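PDB 2GX8: NIF3-related protein from Bacillus cereus, which is of unknown function but belongs to the Nif3 family and binds a pair of zinc ions, with a probable regulatory domain. Local coordinates for residues Asn129-Leu141 and Val359-Leu371. Numbering follows the deposited sequence.
Sequences NVDVAKGGVNDLL and VEKVMKQGVQKQL. With ZN (zinc ion), chain M; ZN (zinc ion), chain L.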
loop_
_atom_site.group_PDB
_atom_site.type_symbol
_atom_site.label_atom_id
_atom_site.label_comp_id
_atom_site.label_asym_id
_atom_site.label_seq_id
_atom_site.Cartn_x
_atom_site.Cartn_y
_atom_site.Cartn_z
ATOM N N ASN C 129 6.427 6.954 26.206
ATOM C CA ASN C 129 7.399 6.447 27.180
ATOM C C ASN C 129 7.031 6.792 28.658
ATOM O O ASN C 129 7.423 6.079 29.569
ATOM C CB ASN C 129 8.854 6.838 26.813
ATOM C CG ASN C 129 9.057 8.361 26.631
ATOM O OD1 ASN C 129 10.039 8.919 27.117
ATOM N ND2 ASN C 129 8.137 9.024 25.932
ATOM N N VAL C 130 6.269 7.867 28.874
ATOM C CA VAL C 130 5.823 8.281 30.217
ATOM C C VAL C 130 4.502 7.544 30.593
ATOM O O VAL C 130 4.152 7.408 31.765
ATOM C CB VAL C 130 5.730 9.843 30.329
ATOM C CG1 VAL C 130 5.166 10.300 31.669
ATOM C CG2 VAL C 130 7.103 10.462 30.124
ATOM N N ASP C 131 3.801 7.040 29.578
ATOM C CA ASP C 131 2.577 6.271 29.757
ATOM C C ASP C 131 2.905 4.849 30.195
ATOM O O ASP C 131 2.234 4.274 31.056
ATOM C CB ASP C 131 1.834 6.192 28.422
ATOM C CG ASP C 131 1.195 7.498 28.028
ATOM O OD1 ASP C 131 0.186 7.855 28.671
ATOM O OD2 ASP C 131 1.646 8.140 27.047
ATOM N N VAL C 132 3.955 4.313 29.569
ATOM C CA VAL C 132 4.445 2.939 29.747
ATOM C C VAL C 132 5.315 2.719 30.985
ATOM O O VAL C 132 5.191 1.709 31.662
ATOM C CB VAL C 132 5.283 2.520 28.492
ATOM C CG1 VAL C 132 5.833 1.104 28.635
ATOM C CG2 VAL C 132 4.466 2.647 27.209
ATOM N N ALA C 133 6.196 3.670 31.281
ATOM C CA ALA C 133 7.158 3.514 32.379
ATOM C C ALA C 133 6.591 3.470 33.795
ATOM O O ALA C 133 5.603 4.149 34.086
ATOM C CB ALA C 133 8.231 4.593 32.295
ATOM N N LYS C 134 7.239 2.672 34.658
ATOM C CA LYS C 134 6.904 2.587 36.080
ATOM C C LYS C 134 7.078 3.980 36.691
ATOM O O LYS C 134 8.067 4.678 36.403
ATOM C CB LYS C 134 7.833 1.592 36.792
ATOM C CG LYS C 134 7.635 1.509 38.309
ATOM C CD LYS C 134 8.801 0.797 39.003
ATOM C CE LYS C 134 8.659 0.837 40.539
ATOM N NZ LYS C 134 9.752 0.091 41.291
ATOM N N GLY C 135 6.107 4.394 37.508
ATOM C CA GLY C 135 6.109 5.725 38.124
ATOM C C GLY C 135 5.492 6.774 37.197
ATOM O O GLY C 135 5.385 7.949 37.552
ATOM N N GLY C 136 5.084 6.349 36.004
ATOM C CA GLY C 136 4.500 7.248 35.022
ATOM C C GLY C 136 3.021 7.561 35.217
ATOM O O GLY C 136 2.437 7.266 36.269
ATOM N N VAL C 137 2.427 8.146 34.175
ATOM C CA VAL C 137 1.036 8.592 34.152
ATOM C C VAL C 137 0.050 7.626 34.803
ATOM O O VAL C 137 -0.737 8.021 35.667
ATOM C CB VAL C 137 0.569 8.902 32.691
ATOM C CG1 VAL C 137 -0.918 9.190 32.642
ATOM C CG2 VAL C 137 1.322 10.064 32.127
ATOM N N ASN C 138 0.130 6.365 34.394
ATOM C CA ASN C 138 -0.813 5.348 34.835
ATOM C C ASN C 138 -0.618 4.865 36.267
ATOM O O ASN C 138 -1.587 4.465 36.899
ATOM C CB ASN C 138 -0.893 4.227 33.802
ATOM C CG ASN C 138 -1.520 4.700 32.499
ATOM O OD1 ASN C 138 -2.632 5.241 32.488
ATOM N ND2 ASN C 138 -0.809 4.515 31.394
ATOM N N ASP C 139 0.615 4.906 36.773
ATOM C CA ASP C 139 0.895 4.586 38.178
ATOM C C ASP C 139 0.401 5.719 39.028
ATOM O O ASP C 139 -0.274 5.496 40.050
ATOM C CB ASP C 139 2.376 4.386 38.417
ATOM C CG ASP C 139 2.846 3.025 37.962
ATOM O OD1 ASP C 139 2.085 2.056 38.185
ATOM O OD2 ASP C 139 3.971 2.916 37.405
ATOM N N LEU C 140 0.731 6.936 38.586
ATOM C CA LEU C 140 0.279 8.175 39.232
ATOM C C LEU C 140 -1.242 8.236 39.334
ATOM O O LEU C 140 -1.772 8.709 40.332
ATOM C CB LEU C 140 0.816 9.410 38.492
ATOM C CG LEU C 140 2.329 9.628 38.605
ATOM C CD1 LEU C 140 2.869 10.547 37.518
ATOM C CD2 LEU C 140 2.699 10.142 40.005
ATOM N N LEU C 141 -1.944 7.749 38.316
ATOM C CA LEU C 141 -3.409 7.735 38.350
ATOM C C LEU C 141 -3.947 6.604 39.223
ATOM O O LEU C 141 -4.980 6.767 39.862
ATOM C CB LEU C 141 -3.999 7.626 36.938
ATOM C CG LEU C 141 -3.868 8.801 35.979
ATOM C CD1 LEU C 141 -4.164 8.300 34.563
ATOM C CD2 LEU C 141 -4.748 9.992 36.352
ATOM N N VAL C 359 -6.872 14.390 32.718
ATOM C CA VAL C 359 -6.490 13.891 34.037
ATOM C C VAL C 359 -5.027 13.424 34.064
ATOM O O VAL C 359 -4.484 13.137 35.120
ATOM C CB VAL C 359 -7.451 12.791 34.594
ATOM C CG1 VAL C 359 -8.876 13.298 34.592
ATOM C CG2 VAL C 359 -7.348 11.499 33.809
ATOM N N GLU C 360 -4.405 13.329 32.891
ATOM C CA GLU C 360 -2.982 13.001 32.779
ATOM C C GLU C 360 -2.100 14.119 33.298
ATOM O O GLU C 360 -0.898 13.993 33.348
ATOM C CB GLU C 360 -2.592 12.801 31.335
ATOM C CG GLU C 360 -3.082 11.531 30.783
ATOM C CD GLU C 360 -2.511 11.311 29.398
ATOM O OE1 GLU C 360 -2.452 12.281 28.609
ATOM O OE2 GLU C 360 -2.098 10.171 29.111
ATOM N N LYS C 361 -2.717 15.232 33.651
ATOM C CA LYS C 361 -2.028 16.371 34.205
ATOM C C LYS C 361 -1.253 15.987 35.484
ATOM O O LYS C 361 -0.373 16.728 35.915
ATOM C CB LYS C 361 -3.068 17.454 34.500
ATOM C CG LYS C 361 -4.044 17.052 35.602
ATOM C CD LYS C 361 -4.988 18.169 35.912
ATOM C CE LYS C 361 -5.918 17.839 37.082
ATOM N NZ LYS C 361 -7.126 17.113 36.693
ATOM N N VAL C 362 -1.570 14.828 36.083
ATOM C CA VAL C 362 -0.908 14.362 37.338
ATOM C C VAL C 362 0.558 14.115 37.099
ATOM O O VAL C 362 1.369 14.043 37.998
ATOM C CB VAL C 362 -1.503 13.051 37.838
ATOM C CG1 VAL C 362 -2.867 13.294 38.412
ATOM C CG2 VAL C 362 -1.536 12.009 36.701
ATOM N N MET C 363 0.869 13.981 35.831
ATOM C CA MET C 363 2.197 13.711 35.375
ATOM C C MET C 363 3.151 14.896 35.556
ATOM O O MET C 363 4.350 14.707 35.634
ATOM C CB MET C 363 2.063 13.168 33.943
ATOM C CG MET C 363 3.096 13.509 32.977
ATOM S SD MET C 363 2.866 15.165 32.307
ATOM C CE MET C 363 4.633 15.367 31.942
ATOM N N LYS C 364 2.618 16.112 35.668
ATOM C CA LYS C 364 3.493 17.281 35.825
ATOM C C LYS C 364 4.152 17.311 37.183
ATOM O O LYS C 364 5.359 17.458 37.261
ATOM C CB LYS C 364 2.747 18.590 35.676
ATOM C CG LYS C 364 1.845 18.739 34.499
ATOM C CD LYS C 364 1.259 20.107 34.675
ATOM C CE LYS C 364 -0.165 20.131 34.349
ATOM N NZ LYS C 364 -0.721 21.433 34.747
ATOM N N GLN C 365 3.352 17.216 38.241
ATOM C CA GLN C 365 3.871 17.239 39.611
ATOM C C GLN C 365 4.663 15.965 39.864
ATOM O O GLN C 365 5.624 15.977 40.628
ATOM C CB GLN C 365 2.731 17.320 40.631
ATOM C CG GLN C 365 1.841 18.574 40.580
ATOM C CD GLN C 365 2.229 19.647 41.577
ATOM O OE1 GLN C 365 2.057 20.845 41.315
ATOM N NE2 GLN C 365 2.730 19.225 42.736
ATOM N N GLY C 366 4.252 14.874 39.213
ATOM C CA GLY C 366 4.919 13.576 39.345
ATOM C C GLY C 366 6.321 13.558 38.774
ATOM O O GLY C 366 7.280 13.167 39.457
ATOM N N VAL C 367 6.437 13.981 37.515
ATOM C CA VAL C 367 7.728 14.084 36.837
ATOM C C VAL C 367 8.590 15.156 37.492
ATOM O O VAL C 367 9.799 14.995 37.571
ATOM C CB VAL C 367 7.566 14.350 35.327
ATOM C CG1 VAL C 367 8.891 14.766 34.682
ATOM C CG2 VAL C 367 7.002 13.114 34.640
ATOM N N GLN C 368 7.962 16.235 37.965
ATOM C CA GLN C 368 8.680 17.301 38.684
ATOM C C GLN C 368 9.388 16.755 39.921
ATOM O O GLN C 368 10.538 17.119 40.168
ATOM C CB GLN C 368 7.746 18.438 39.100
ATOM C CG GLN C 368 8.406 19.521 39.957
ATOM C CD GLN C 368 7.396 20.393 40.727
ATOM O OE1 GLN C 368 7.507 21.627 40.737
ATOM N NE2 GLN C 368 6.401 19.751 41.371
ATOM N N LYS C 369 8.711 15.896 40.694
ATOM C CA LYS C 369 9.332 15.330 41.901
ATOM C C LYS C 369 10.501 14.435 41.491
ATOM O O LYS C 369 11.657 14.705 41.843
ATOM C CB LYS C 369 8.347 14.537 42.783
ATOM C CG LYS C 369 9.096 13.856 43.958
ATOM C CD LYS C 369 8.407 12.655 44.688
ATOM C CE LYS C 369 7.546 13.026 45.924
ATOM N NZ LYS C 369 6.249 13.724 45.614
ATOM N N GLN C 370 10.177 13.374 40.752
ATOM C CA GLN C 370 11.152 12.425 40.221
ATOM C C GLN C 370 12.397 13.128 39.679
ATOM O O GLN C 370 13.502 12.816 40.096
ATOM C CB GLN C 370 10.528 11.580 39.096
ATOM C CG GLN C 370 9.599 10.456 39.543
ATOM C CD GLN C 370 8.764 9.857 38.392
ATOM O OE1 GLN C 370 8.524 8.645 38.335
ATOM N NE2 GLN C 370 8.332 10.706 37.475
ATOM N N LEU C 371 12.212 14.086 38.769
ATOM C CA LEU C 371 13.346 14.788 38.160
ATOM C C LEU C 371 14.114 15.684 39.133
ATOM O O LEU C 371 15.339 15.693 39.104
ATOM C CB LEU C 371 12.943 15.553 36.887
ATOM C CG LEU C 371 14.099 16.087 36.020
ATOM C CD1 LEU C 371 14.974 14.938 35.491
ATOM C CD2 LEU C 371 13.624 16.974 34.872
HETATM ZN ZN ZN M . -0.373 9.903 27.841
HETATM ZN ZN ZN L . -2.365 11.945 26.130
#
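With CG turned anti to its carbonyl carbon (chi1 -74°) and the chain extended beyond it, E360 slants across V137 and delivers its carboxylate to both zinc ions, while D131, whose CG takes the same position, crosses it at about a right angle. E360 OE2 lies 2.2 Å and D131 OD1 2.3 Å from the same zinc ion, with D131 OD2 a longer second ligand atom at 2.8 Å; E360 OE1 reaches the second zinc at 2.5 Å, a longer bond. The two carboxylate planes are only 29° apart, and the cation between OD1 and OE2 probably offsets the repulsion between them. H92 completes the residues of the first site, H93 and H357 those of the second, forming the dimetal centre of the Nif3 family. Behind the acids, V137 splits its branches: CG1 packs 3.7 Å from E360 CG, and CG2 lies 3.7 Å from M363 CB. V130 CG1, from helix 128-132, meets M363 CG, the two side chains crossing at about a right angle. L140 presses its CB on V362 CG2 at 3.9 Å and its methyls near G366, and L141 CD2 fits between V359 and V362. N138 ND2 donates to D131 O (3.1 Å), tying helix 137-145 back to helix 128-132. Helix segments 137-141 and 362-371 are inclined at 104°, with M363 and V367 resting on strand 66-70 and V130 and V367 against helix 31-38.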